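Local coordinates for protein BtGH115A (Bacteroides thetaiotaomicron, PDB 5BY3) that removes 4-O-methyl-glucuronic acid from decorated arabinogalactans as a family GH115 4-O-methyl-alpha-glucuronidase, at residues 261-266 with 273-278; 245-250 with 323-328; 295-298 with 302-305; 222-227 with 255-260; 313-318 with 353-358. All coordinates share one frame; numbering follows the deposited sequence.

From the N terminus, contact 4 opens first at 222-227. Contact 2 opens at 245-250, before contact 4 closes at 255-260, so these two cross. Contact 1 (261-266 with 273-278) and contact 3 (295-298 with 302-305) then close short loops in series. Both are nested inside the long loop that contact 2 closes at 323-328. Contact 5 opens at 313-318, ahead of that closure, and closes at 353-358, so it crosses contact 2. Contacts 2 and 5 share helix 308-329. Together the contacts tie helices 251-258, 265-283 and 308-329 to loops that follow strands 210-212, 238-239 and 290-291 and to the loop before strand 362-366, within one part of the eight-stranded parallel barrel.

Contact 1. Residues 261-266 with 273-278; sequences GAYDYV and YQFWED
Y265 and W276 make the main aromatic meeting. Their planes differ by only 23°. The centroids of the Y265 ring and the six-membered ring of W276 are 5.3 Å apart, so one ring meets the other mainly at its border. The touching is local: CE1 of Y265 comes 3.5 Å from CZ3 of W276. CH2 of W276 is 3.7 Å from the same CE1. W276 holds CG anti to its carbonyl carbon (chi1 -68°), which brings the six-membered ring against Y265.

A second, looser apolar touch joins Y263 CE1 and F275 CE2 at 4.5 Å. Y263 is the centre of an inverse gamma turn.

No hydrogen bond spans the two segments. The hydroxyl of Y265 lies beside Y273, at the ring edge and near its plane, with OH 3.9 Å from CD2. The two tyrosines extend in the same direction, one beside the other. The Y265 hydroxyl is hydrogen-bonded to D321. D264 caps the start of helix 265-283, its OD1 bonding the backbone N of N267.

The contact thus folds the entry of helix 265-283 onto the helix body. W255 of helix 251-258 meets both Y263 and F275 edge-to-face. Helix 308-329 covers the other aromatics, with V318 on Y265, Q322 on W276 and L325 on Y273.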
# COMPACT_ATOMS: atom_id res chain seq x y z
N GLY A 261 -24.86 -0.81 26.71
CA GLY A 261 -25.20 -2.22 26.54
C GLY A 261 -24.41 -2.82 25.42
O GLY A 261 -23.37 -2.30 25.02
N ALA A 262 -24.87 -3.95 24.91
CA ALA A 262 -24.13 -4.64 23.86
C ALA A 262 -24.22 -3.94 22.47
O ALA A 262 -25.27 -3.36 22.13
CB ALA A 262 -24.56 -6.12 23.79
N TYR A 263 -23.12 -3.99 21.71
CA TYR A 263 -23.04 -3.55 20.30
C TYR A 263 -23.62 -4.64 19.41
O TYR A 263 -22.91 -5.40 18.73
CB TYR A 263 -21.60 -3.24 19.92
CG TYR A 263 -21.38 -2.67 18.53
CD1 TYR A 263 -21.78 -1.38 18.21
CD2 TYR A 263 -20.71 -3.43 17.55
CE1 TYR A 263 -21.54 -0.85 16.93
CE2 TYR A 263 -20.47 -2.92 16.27
CZ TYR A 263 -20.89 -1.62 15.97
OH TYR A 263 -20.66 -1.10 14.71
N ASP A 264 -24.95 -4.68 19.43
CA ASP A 264 -25.72 -5.81 18.95
C ASP A 264 -27.02 -5.23 18.42
O ASP A 264 -27.79 -4.59 19.19
CB ASP A 264 -25.99 -6.78 20.12
CG ASP A 264 -26.78 -7.99 19.71
OD1 ASP A 264 -28.02 -7.90 19.58
OD2 ASP A 264 -26.17 -9.04 19.49
N TYR A 265 -27.28 -5.43 17.13
CA TYR A 265 -28.45 -4.80 16.54
C TYR A 265 -29.70 -5.66 16.73
O TYR A 265 -30.80 -5.13 16.85
CB TYR A 265 -28.22 -4.45 15.06
CG TYR A 265 -28.91 -3.18 14.61
CD1 TYR A 265 -28.43 -1.93 15.03
CD2 TYR A 265 -30.02 -3.21 13.75
CE1 TYR A 265 -29.04 -0.76 14.62
CE2 TYR A 265 -30.63 -2.03 13.31
CZ TYR A 265 -30.13 -0.81 13.75
OH TYR A 265 -30.69 0.39 13.39
N VAL A 266 -29.50 -6.98 16.78
CA VAL A 266 -30.61 -7.92 17.01
C VAL A 266 -31.29 -7.68 18.37
O VAL A 266 -32.51 -7.76 18.44
CB VAL A 266 -30.21 -9.41 16.75
CG1 VAL A 266 -31.37 -10.38 17.00
CG2 VAL A 266 -29.72 -9.58 15.32
N TYR A 273 -28.47 2.46 17.19
CA TYR A 273 -29.02 3.53 16.35
C TYR A 273 -28.70 4.92 16.91
O TYR A 273 -28.20 5.77 16.17
CB TYR A 273 -30.52 3.34 16.05
CG TYR A 273 -31.12 4.43 15.20
CD1 TYR A 273 -31.54 5.64 15.77
CD2 TYR A 273 -31.26 4.26 13.82
CE1 TYR A 273 -32.08 6.65 14.99
CE2 TYR A 273 -31.80 5.27 13.03
CZ TYR A 273 -32.22 6.46 13.61
OH TYR A 273 -32.75 7.47 12.85
N GLN A 274 -28.97 5.13 18.20
CA GLN A 274 -28.71 6.40 18.87
C GLN A 274 -27.25 6.81 18.73
O GLN A 274 -26.97 7.90 18.26
CB GLN A 274 -29.05 6.29 20.37
CG GLN A 274 -30.54 6.22 20.70
CD GLN A 274 -30.85 6.25 22.20
OE1 GLN A 274 -30.05 5.80 23.03
NE2 GLN A 274 -32.01 6.80 22.56
N PHE A 275 -26.36 5.93 19.17
CA PHE A 275 -24.90 6.00 19.00
C PHE A 275 -24.49 6.56 17.62
O PHE A 275 -23.86 7.60 17.54
CB PHE A 275 -24.35 4.56 19.24
CG PHE A 275 -22.90 4.39 18.94
CD1 PHE A 275 -21.92 4.87 19.83
CD2 PHE A 275 -22.48 3.71 17.80
CE1 PHE A 275 -20.57 4.69 19.57
CE2 PHE A 275 -21.13 3.54 17.54
CZ PHE A 275 -20.18 4.03 18.42
N TRP A 276 -24.87 5.87 16.55
CA TRP A 276 -24.66 6.33 15.16
C TRP A 276 -25.21 7.74 14.91
O TRP A 276 -24.47 8.61 14.42
CB TRP A 276 -25.32 5.35 14.19
CG TRP A 276 -24.72 4.02 14.12
CD1 TRP A 276 -23.43 3.67 14.44
CD2 TRP A 276 -25.33 2.83 13.64
NE1 TRP A 276 -23.22 2.35 14.23
CE2 TRP A 276 -24.36 1.80 13.72
CE3 TRP A 276 -26.61 2.52 13.17
CZ2 TRP A 276 -24.63 0.47 13.33
CZ3 TRP A 276 -26.87 1.21 12.77
CH2 TRP A 276 -25.88 0.20 12.86
N GLU A 277 -26.47 7.95 15.30
CA GLU A 277 -27.22 9.20 15.06
C GLU A 277 -26.53 10.45 15.56
O GLU A 277 -26.45 11.44 14.83
CB GLU A 277 -28.62 9.11 15.68
CG GLU A 277 -29.39 10.44 15.69
CD GLU A 277 -30.75 10.31 16.36
OE1 GLU A 277 -31.78 10.38 15.63
OE2 GLU A 277 -30.76 10.14 17.60
N ASP A 278 -26.05 10.42 16.79
CA ASP A 278 -25.44 11.60 17.37
C ASP A 278 -24.31 12.10 16.49
O ASP A 278 -24.12 13.31 16.32
CB ASP A 278 -24.93 11.30 18.77
CG ASP A 278 -26.05 10.92 19.74
OD1 ASP A 278 -27.23 11.10 19.37
OD2 ASP A 278 -25.72 10.48 20.89

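Contact 2. Residues 245-250 with 323-328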
# COMPACT_ATOMS: atom_id res chain seq x y z
N GLU A 245 -16.41 0.15 11.07
CA GLU A 245 -16.65 1.49 11.61
C GLU A 245 -17.74 2.20 10.78
O GLU A 245 -17.47 3.23 10.09
CB GLU A 245 -15.37 2.30 11.63
CG GLU A 245 -14.31 1.91 12.62
CD GLU A 245 -13.08 2.75 12.39
OE1 GLU A 245 -12.31 2.41 11.45
OE2 GLU A 245 -12.90 3.76 13.11
N PRO A 246 -18.97 1.66 10.86
CA PRO A 246 -20.14 2.04 10.08
C PRO A 246 -20.49 3.49 10.06
O PRO A 246 -20.86 3.99 9.00
CB PRO A 246 -21.28 1.27 10.73
CG PRO A 246 -20.63 0.12 11.39
CD PRO A 246 -19.34 0.67 11.90
N MSE A 247 -20.42 4.20 11.20
CA MSE A 247 -21.17 5.36 10.55
C MSE A 247 -20.41 6.56 10.89
O MSE A 247 -20.80 7.30 11.80
CB MSE A 247 -22.65 5.63 10.95
CG MSE A 247 -23.70 4.68 10.39
SE MSE A 247 -24.23 5.23 8.57
CE MSE A 247 -25.13 6.80 9.25
N ALA A 248 -19.29 6.75 10.20
CA ALA A 248 -18.22 7.62 10.71
C ALA A 248 -17.92 7.31 12.20
O ALA A 248 -17.38 8.15 12.93
CB ALA A 248 -18.59 9.08 10.50
N CYS A 249 -18.26 6.09 12.62
CA CYS A 249 -18.35 5.70 14.02
C CYS A 249 -17.37 4.61 14.40
O CYS A 249 -17.54 3.44 14.08
CB CYS A 249 -19.78 5.26 14.37
SG CYS A 249 -20.74 6.59 15.11
N ASN A 250 -16.34 5.03 15.11
CA ASN A 250 -15.33 4.12 15.60
C ASN A 250 -15.84 3.34 16.84
O ASN A 250 -15.67 3.78 17.97
CB ASN A 250 -14.02 4.89 15.88
CG ASN A 250 -12.98 4.05 16.61
OD1 ASN A 250 -13.19 2.86 16.90
ND2 ASN A 250 -11.86 4.66 16.92
N ARG A 323 -29.11 4.31 6.03
CA ARG A 323 -29.55 5.22 4.97
C ARG A 323 -30.68 6.18 5.45
O ARG A 323 -30.74 7.35 5.04
CB ARG A 323 -29.94 4.43 3.71
CG ARG A 323 -28.72 3.83 3.03
CD ARG A 323 -28.98 2.64 2.13
NE ARG A 323 -29.59 2.99 0.83
CZ ARG A 323 -29.02 3.69 -0.16
NH1 ARG A 323 -27.79 4.19 -0.05
NH2 ARG A 323 -29.69 3.92 -1.27
N GLY A 324 -31.54 5.67 6.34
CA GLY A 324 -32.49 6.49 7.08
C GLY A 324 -31.90 7.74 7.70
O GLY A 324 -32.43 8.83 7.48
N LEU A 325 -30.82 7.60 8.46
CA LEU A 325 -30.22 8.78 9.13
C LEU A 325 -29.62 9.77 8.13
O LEU A 325 -29.60 10.99 8.36
CB LEU A 325 -29.10 8.36 10.08
CG LEU A 325 -29.47 7.61 11.34
CD1 LEU A 325 -28.41 6.53 11.69
CD2 LEU A 325 -29.66 8.62 12.44
N LEU A 326 -29.11 9.21 7.04
CA LEU A 326 -28.52 9.95 5.95
C LEU A 326 -29.58 10.78 5.22
O LEU A 326 -29.36 12.01 5.06
CB LEU A 326 -27.75 9.00 5.02
CG LEU A 326 -26.50 8.27 5.60
CD1 LEU A 326 -25.79 7.51 4.50
CD2 LEU A 326 -25.52 9.19 6.32
N GLU A 327 -30.71 10.14 4.83
CA GLU A 327 -31.98 10.83 4.43
C GLU A 327 -32.34 12.02 5.33
O GLU A 327 -32.43 13.16 4.85
CB GLU A 327 -33.19 9.89 4.34
CG GLU A 327 -33.09 8.84 3.25
CD GLU A 327 -34.43 8.38 2.68
OE1 GLU A 327 -35.46 9.07 2.89
OE2 GLU A 327 -34.44 7.34 1.98
N LYS A 328 -32.48 11.76 6.63
CA LYS A 328 -32.87 12.76 7.62
C LYS A 328 -31.85 13.89 7.96
O LYS A 328 -32.28 15.02 8.17
CB LYS A 328 -33.37 12.03 8.89
CG LYS A 328 -33.69 12.86 10.13
CD LYS A 328 -34.29 11.92 11.15
CE LYS A 328 -34.90 12.62 12.34
NZ LYS A 328 -35.77 11.66 13.07
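M247 and L325 face each other with CA atoms 9.8 Å apart, an irregular loop set against a helix. Both belong to the parallel barrel of the family 115 glycoside hydrolase. Loop 245-250 follows strand 238-239 and leads into helix 251-258, while 323-328 is part of helix 308-329. The gap is bridged by one long side chain, the selenomethionine M247, through its terminal methyl. Its chain is bent at both chi2 (-84°) and chi3 (-69°), which folds the methyl end round to lie between two leucines. L325 and L326 are neighbours on the helix, and each offers one methyl to it. The contact is buried and wholly apolar, with no hydrogen bond between the segments.

Two more residues touch M247: V280 of helix 265-283 and Q322 of helix 308-329. The carbonyl of A248 accepts a hydrogen bond from R279 of helix 265-283, which ties the loop to that helix as well. On the helix, R323 turns away from the loop and forms a salt bridge with D360. CE of M247 is 3.8 Å from CD2 of L326 and 4.1 Å from CD1 of L325.

Contact 3. Residues 295-298 with 302-305; sequences RGVH and MQGA
R295 and M302 meet where one barrel loop doubles back on itself. The loop joins strand 290-291 to helix 308-329. It is thus a strand-to-helix loop of the parallel barrel, and in TIM barrels such loops line the active-site end. The nearest pair of CA atoms is that of R295 and M302, 4.3 Å apart.

The first kind of contact is main-chain packing, with CB of M302 included. The carbonyl O of R295 lies 3.7 Å from CB of M302, and the backbone N of G296 is 4.0 Å from CA of M302. No hydrogen bond joins the two arms of the loop.

Side chains add little across the gap and mostly find partners beyond it. R295 points away from M302, and its guanidinium forms a salt bridge with E346 through NH2. The selenomethionine M302 has CG between the backbone N and the carbonyl carbon (chi1 53°). This sends the end of the side chain away from 295-298 and toward helix 308-329, where it packs on Q311, V314 and L315. Q303 also touches A262 and D264, at the entry of helix 265-283.

The remaining contact is partly exposed. There CG2 of V297 approaches the side-chain amide of Q303, 4.2 Å from NE2.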
# COMPACT_ATOMS: atom_id res chain seq x y z
N ARG A 295 -20.09 -5.02 11.73
CA ARG A 295 -19.27 -6.16 12.16
C ARG A 295 -19.19 -6.10 13.69
O ARG A 295 -20.15 -5.65 14.34
CB ARG A 295 -17.87 -6.13 11.51
CG ARG A 295 -17.84 -6.38 10.01
CD ARG A 295 -16.43 -6.22 9.44
NE ARG A 295 -15.63 -7.44 9.55
CZ ARG A 295 -14.40 -7.51 10.07
NH1 ARG A 295 -13.76 -6.43 10.52
NH2 ARG A 295 -13.80 -8.69 10.11
N GLY A 296 -18.07 -6.55 14.25
CA GLY A 296 -17.82 -6.45 15.69
C GLY A 296 -17.40 -5.05 16.17
O GLY A 296 -17.47 -4.06 15.40
N VAL A 297 -16.99 -5.00 17.44
CA VAL A 297 -16.32 -3.85 18.05
C VAL A 297 -15.00 -3.46 17.33
O VAL A 297 -14.80 -2.27 16.98
CB VAL A 297 -16.16 -4.06 19.59
CG1 VAL A 297 -15.09 -3.13 20.18
CG2 VAL A 297 -17.50 -3.85 20.29
N HIS A 298 -14.13 -4.45 17.09
CA HIS A 298 -12.92 -4.30 16.26
C HIS A 298 -12.98 -5.29 15.08
O HIS A 298 -13.76 -5.10 14.15
CB HIS A 298 -11.63 -4.44 17.10
CG HIS A 298 -10.43 -3.78 16.49
ND1 HIS A 298 -10.08 -3.92 15.16
CD2 HIS A 298 -9.47 -2.99 17.03
CE1 HIS A 298 -8.98 -3.24 14.91
NE2 HIS A 298 -8.59 -2.66 16.03
N MSE A 302 -20.03 -10.05 13.87
CA MSE A 302 -21.02 -9.20 14.59
C MSE A 302 -21.60 -10.04 15.71
O MSE A 302 -21.58 -11.29 15.66
CB MSE A 302 -22.18 -8.63 13.75
CG MSE A 302 -22.83 -9.82 13.04
SE MSE A 302 -24.27 -9.21 11.89
CE MSE A 302 -23.24 -9.41 10.23
N GLN A 303 -22.09 -9.35 16.73
CA GLN A 303 -22.80 -9.99 17.82
C GLN A 303 -24.23 -10.29 17.38
O GLN A 303 -24.74 -9.61 16.48
CB GLN A 303 -22.78 -9.07 19.03
CG GLN A 303 -21.43 -8.40 19.28
CD GLN A 303 -21.40 -7.69 20.61
OE1 GLN A 303 -22.30 -7.85 21.43
NE2 GLN A 303 -20.36 -6.90 20.83
N GLY A 304 -24.84 -11.31 17.98
CA GLY A 304 -26.30 -11.53 17.89
C GLY A 304 -26.78 -12.38 16.74
O GLY A 304 -27.94 -12.83 16.73
N ALA A 305 -25.89 -12.60 15.77
CA ALA A 305 -26.12 -13.57 14.70
C ALA A 305 -24.94 -14.54 14.60
O ALA A 305 -23.79 -14.13 14.82
CB ALA A 305 -26.37 -12.88 13.36

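Contact 4. Residues 222-227 with 255-260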
# COMPACT_ATOMS: atom_id res chain seq x y z
N PHE A 222 -10.93 9.72 16.46
CA PHE A 222 -10.76 10.93 15.70
C PHE A 222 -11.77 12.00 16.03
O PHE A 222 -11.40 13.14 16.30
CB PHE A 222 -10.84 10.61 14.21
CG PHE A 222 -10.63 11.80 13.33
CD1 PHE A 222 -9.37 12.25 13.04
CD2 PHE A 222 -11.73 12.46 12.77
CE1 PHE A 222 -9.18 13.34 12.20
CE2 PHE A 222 -11.54 13.56 11.93
CZ PHE A 222 -10.26 14.00 11.66
N PHE A 223 -13.05 11.62 15.99
CA PHE A 223 -14.15 12.58 16.06
C PHE A 223 -14.49 12.98 17.49
O PHE A 223 -15.35 13.84 17.73
CB PHE A 223 -15.36 12.01 15.36
CG PHE A 223 -15.32 12.13 13.86
CD1 PHE A 223 -15.33 13.39 13.24
CD2 PHE A 223 -15.35 10.99 13.06
CE1 PHE A 223 -15.34 13.53 11.86
CE2 PHE A 223 -15.37 11.11 11.67
CZ PHE A 223 -15.37 12.38 11.07
N LEU A 224 -13.80 12.34 18.43
CA LEU A 224 -13.80 12.68 19.85
C LEU A 224 -12.55 13.46 20.24
O LEU A 224 -12.22 13.54 21.43
CB LEU A 224 -13.90 11.40 20.70
CG LEU A 224 -15.26 10.70 20.65
CD1 LEU A 224 -15.37 9.62 21.71
CD2 LEU A 224 -16.36 11.75 20.80
N THR A 225 -11.84 14.00 19.24
CA THR A 225 -10.61 14.75 19.46
C THR A 225 -10.90 16.15 19.01
O THR A 225 -11.33 16.37 17.89
CB THR A 225 -9.39 14.17 18.69
OG1 THR A 225 -9.25 12.77 18.96
CG2 THR A 225 -8.08 14.91 19.04
N LYS A 226 -10.65 17.11 19.89
CA LYS A 226 -10.91 18.50 19.59
C LYS A 226 -9.92 19.03 18.52
O LYS A 226 -8.70 18.94 18.68
CB LYS A 226 -10.91 19.31 20.90
CG LYS A 226 -10.95 20.82 20.77
CD LYS A 226 -12.36 21.35 20.61
CE LYS A 226 -12.43 22.81 21.02
NZ LYS A 226 -13.33 23.54 20.09
N GLY A 227 -10.48 19.54 17.43
CA GLY A 227 -9.71 20.13 16.34
C GLY A 227 -9.75 19.31 15.06
O GLY A 227 -9.80 19.86 13.94
N TRP A 255 -17.50 3.05 21.47
CA TRP A 255 -18.59 2.30 22.08
C TRP A 255 -18.54 2.18 23.61
O TRP A 255 -19.58 2.27 24.29
CB TRP A 255 -18.79 0.92 21.44
CG TRP A 255 -20.01 0.25 22.01
CD1 TRP A 255 -20.03 -0.75 22.94
CD2 TRP A 255 -21.38 0.59 21.75
NE1 TRP A 255 -21.33 -1.08 23.25
CE2 TRP A 255 -22.18 -0.28 22.54
CE3 TRP A 255 -22.02 1.52 20.91
CZ2 TRP A 255 -23.58 -0.25 22.51
CZ3 TRP A 255 -23.42 1.55 20.88
CH2 TRP A 255 -24.19 0.67 21.68
N LYS A 256 -17.34 1.97 24.14
CA LYS A 256 -17.19 1.91 25.59
C LYS A 256 -17.26 3.30 26.24
O LYS A 256 -17.46 3.39 27.44
CB LYS A 256 -15.93 1.12 25.99
CG LYS A 256 -14.61 1.89 26.00
CD LYS A 256 -13.78 1.65 24.74
CE LYS A 256 -12.81 0.48 24.89
NZ LYS A 256 -11.90 0.35 23.71
N ILE A 257 -17.11 4.37 25.46
CA ILE A 257 -17.20 5.76 25.97
C ILE A 257 -18.65 6.35 25.98
O ILE A 257 -19.03 7.04 26.94
CB ILE A 257 -16.22 6.71 25.21
CG1 ILE A 257 -14.76 6.44 25.58
CG2 ILE A 257 -16.55 8.18 25.45
CD1 ILE A 257 -13.75 6.88 24.51
N ARG A 258 -19.43 6.07 24.93
CA ARG A 258 -20.67 6.78 24.58
C ARG A 258 -21.88 5.85 24.37
O ARG A 258 -23.03 6.32 24.28
CB ARG A 258 -20.48 7.46 23.22
CG ARG A 258 -19.77 8.80 23.07
CD ARG A 258 -19.58 9.05 21.55
NE ARG A 258 -20.77 8.65 20.79
CZ ARG A 258 -20.83 8.34 19.50
NH1 ARG A 258 -19.77 8.36 18.73
NH2 ARG A 258 -21.98 8.01 18.96
N GLY A 259 -21.63 4.56 24.18
CA GLY A 259 -22.72 3.60 23.91
C GLY A 259 -23.28 3.00 25.18
O GLY A 259 -22.81 3.31 26.29
N LYS A 260 -24.31 2.16 25.03
CA LYS A 260 -24.99 1.56 26.19
C LYS A 260 -25.36 0.12 25.89
O LYS A 260 -26.06 -0.15 24.92
CB LYS A 260 -26.20 2.39 26.63
CG LYS A 260 -25.90 3.44 27.72
CD LYS A 260 -26.94 4.56 27.79
CE LYS A 260 -26.59 5.73 26.87
NZ LYS A 260 -27.76 6.26 26.11
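L224 reaches out from the loop at 222-227 toward I257 and R258. Its CB points at the helix but stays more than 4.5 Å from every atom of 255-260. CG is anti to the carbonyl carbon (chi1 -71°) and carries the two methyls forward, still without touching anything across. CD1 does the first work. It meets CG2 of I257 at 4.2 Å, the two side chains approaching tip to tip. The same CD1 is 4.3 Å from CD of R258, so it rests on the aliphatic part of the arginine. CD2 also comes within 4.3 Å of CD of R258.

Both segments come after neighbouring strands of the parallel barrel: 222-227 after strand 210-212, and helix 251-258 after strand 238-239. The contact is loose and lies at the surface.

The loop has its own turn, with the backbone N of T225 bonded to the carbonyl of F222, and G227 stands at the N-cap of helix 228-235. On the helix side, the guanidinium of R258 makes a salt bridge with E254 through NH1, and the arginine also packs on F275 of helix 265-283.

Contact 5. Residues 313-318 with 353-358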
# COMPACT_ATOMS: atom_id res chain seq x y z
N ALA A 313 -30.15 -11.24 7.33
CA ALA A 313 -31.33 -10.60 7.91
C ALA A 313 -30.97 -9.32 8.68
O ALA A 313 -31.73 -8.33 8.65
CB ALA A 313 -32.05 -11.59 8.83
N VAL A 314 -29.81 -9.36 9.36
CA VAL A 314 -29.30 -8.24 10.21
C VAL A 314 -29.01 -7.00 9.36
O VAL A 314 -29.54 -5.92 9.62
CB VAL A 314 -27.98 -8.62 10.99
CG1 VAL A 314 -27.43 -7.42 11.79
CG2 VAL A 314 -28.19 -9.81 11.90
N LEU A 315 -28.17 -7.21 8.36
CA LEU A 315 -27.66 -6.16 7.50
C LEU A 315 -28.77 -5.43 6.75
O LEU A 315 -28.78 -4.18 6.73
CB LEU A 315 -26.61 -6.74 6.54
CG LEU A 315 -25.38 -7.41 7.16
CD1 LEU A 315 -24.49 -8.00 6.09
CD2 LEU A 315 -24.55 -6.46 8.05
N ASP A 316 -29.70 -6.21 6.17
CA ASP A 316 -30.93 -5.68 5.56
C ASP A 316 -31.60 -4.68 6.51
O ASP A 316 -31.96 -3.59 6.08
CB ASP A 316 -31.89 -6.83 5.19
CG ASP A 316 -31.29 -7.82 4.16
OD1 ASP A 316 -30.51 -7.39 3.28
OD2 ASP A 316 -31.61 -9.05 4.22
N ARG A 317 -31.68 -5.03 7.80
CA ARG A 317 -32.28 -4.14 8.82
C ARG A 317 -31.38 -2.92 9.04
O ARG A 317 -31.87 -1.79 9.24
CB ARG A 317 -32.53 -4.90 10.16
CG ARG A 317 -33.22 -4.09 11.28
CD ARG A 317 -34.33 -4.86 12.00
NE ARG A 317 -35.29 -5.44 11.05
CZ ARG A 317 -36.31 -4.78 10.46
NH1 ARG A 317 -36.54 -3.49 10.71
NH2 ARG A 317 -37.10 -5.41 9.60
N VAL A 318 -30.08 -3.17 8.99
CA VAL A 318 -29.08 -2.15 9.28
C VAL A 318 -28.98 -1.12 8.15
O VAL A 318 -28.98 0.07 8.41
CB VAL A 318 -27.73 -2.84 9.61
CG1 VAL A 318 -26.53 -1.95 9.32
CG2 VAL A 318 -27.74 -3.31 11.05
N ALA A 353 -23.75 -14.71 -0.10
CA ALA A 353 -24.93 -15.50 0.21
C ALA A 353 -26.20 -14.80 -0.34
O ALA A 353 -27.31 -14.95 0.20
CB ALA A 353 -25.01 -15.69 1.71
N GLY A 354 -25.99 -14.02 -1.42
CA GLY A 354 -26.99 -13.17 -2.06
C GLY A 354 -27.55 -12.00 -1.26
O GLY A 354 -28.76 -11.83 -1.16
N LEU A 355 -26.67 -11.16 -0.70
CA LEU A 355 -27.17 -9.97 0.02
C LEU A 355 -27.42 -8.81 -0.94
O LEU A 355 -26.62 -8.59 -1.86
CB LEU A 355 -26.18 -9.57 1.09
CG LEU A 355 -26.27 -8.22 1.80
CD1 LEU A 355 -27.35 -8.12 2.86
CD2 LEU A 355 -24.91 -8.00 2.45
N GLN A 356 -28.51 -8.08 -0.74
CA GLN A 356 -28.82 -6.96 -1.62
C GLN A 356 -28.24 -5.65 -1.07
O GLN A 356 -28.58 -5.23 0.04
CB GLN A 356 -30.34 -6.86 -1.91
CG GLN A 356 -30.96 -8.07 -2.61
CD GLN A 356 -30.14 -8.60 -3.79
OE1 GLN A 356 -30.06 -7.98 -4.84
NE2 GLN A 356 -29.53 -9.76 -3.61
N VAL A 357 -27.35 -5.04 -1.84
CA VAL A 357 -26.76 -3.75 -1.44
C VAL A 357 -27.24 -2.73 -2.48
O VAL A 357 -27.11 -2.97 -3.68
CB VAL A 357 -25.19 -3.83 -1.35
CG1 VAL A 357 -24.59 -2.56 -0.79
CG2 VAL A 357 -24.73 -4.97 -0.46
N PRO A 358 -27.80 -1.59 -2.03
CA PRO A 358 -28.36 -0.60 -2.98
C PRO A 358 -27.32 -0.09 -3.95
O PRO A 358 -26.18 0.21 -3.55
CB PRO A 358 -28.88 0.52 -2.08
CG PRO A 358 -29.12 -0.15 -0.75
CD PRO A 358 -28.03 -1.18 -0.63
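This is a partly buried, mainly apolar contact in which L315 and D316 of helix 308-329 receive L355 from a loop. The loop lies between helix 347-352 and strand 362-366. The nearest CA atoms are those of D316 and Q356, 7.6 Å apart.

L355 carries the contact with both methyls. Its CG is anti to the backbone N (chi1 167°), and the branch is directed at the helix. CD2 of L355 is 3.7 Å from CD1 of L315, the two side chains crossing at about a right angle. CD1 of L355 lies 4.0 Å from CB of L315, so L315 is touched both at CB and at its tip. CD1 of L355 also comes 3.3 Å from OD1 of D316. This is a carbon-to-oxygen contact. The aspartate and leucine pass each other in opposite directions.

No hydrogen bond links the two segments. A polar tie lies next to the contact: K312 of helix 308-329 donates from NZ to the carbonyl O of G354. That same carbonyl O accepts a weak bond, 3.3 Å long, from NE2 of Q356, whose side chain is folded back toward G354. F341 of strand 339-341 touches both L355 and V357.

Helix 308-329 links the neighbouring parallel strands 290-291 and 339-341. The arrangement is a beta-alpha-beta unit of the barrel, with its outer helix covered by a helix-to-strand loop of the next unit.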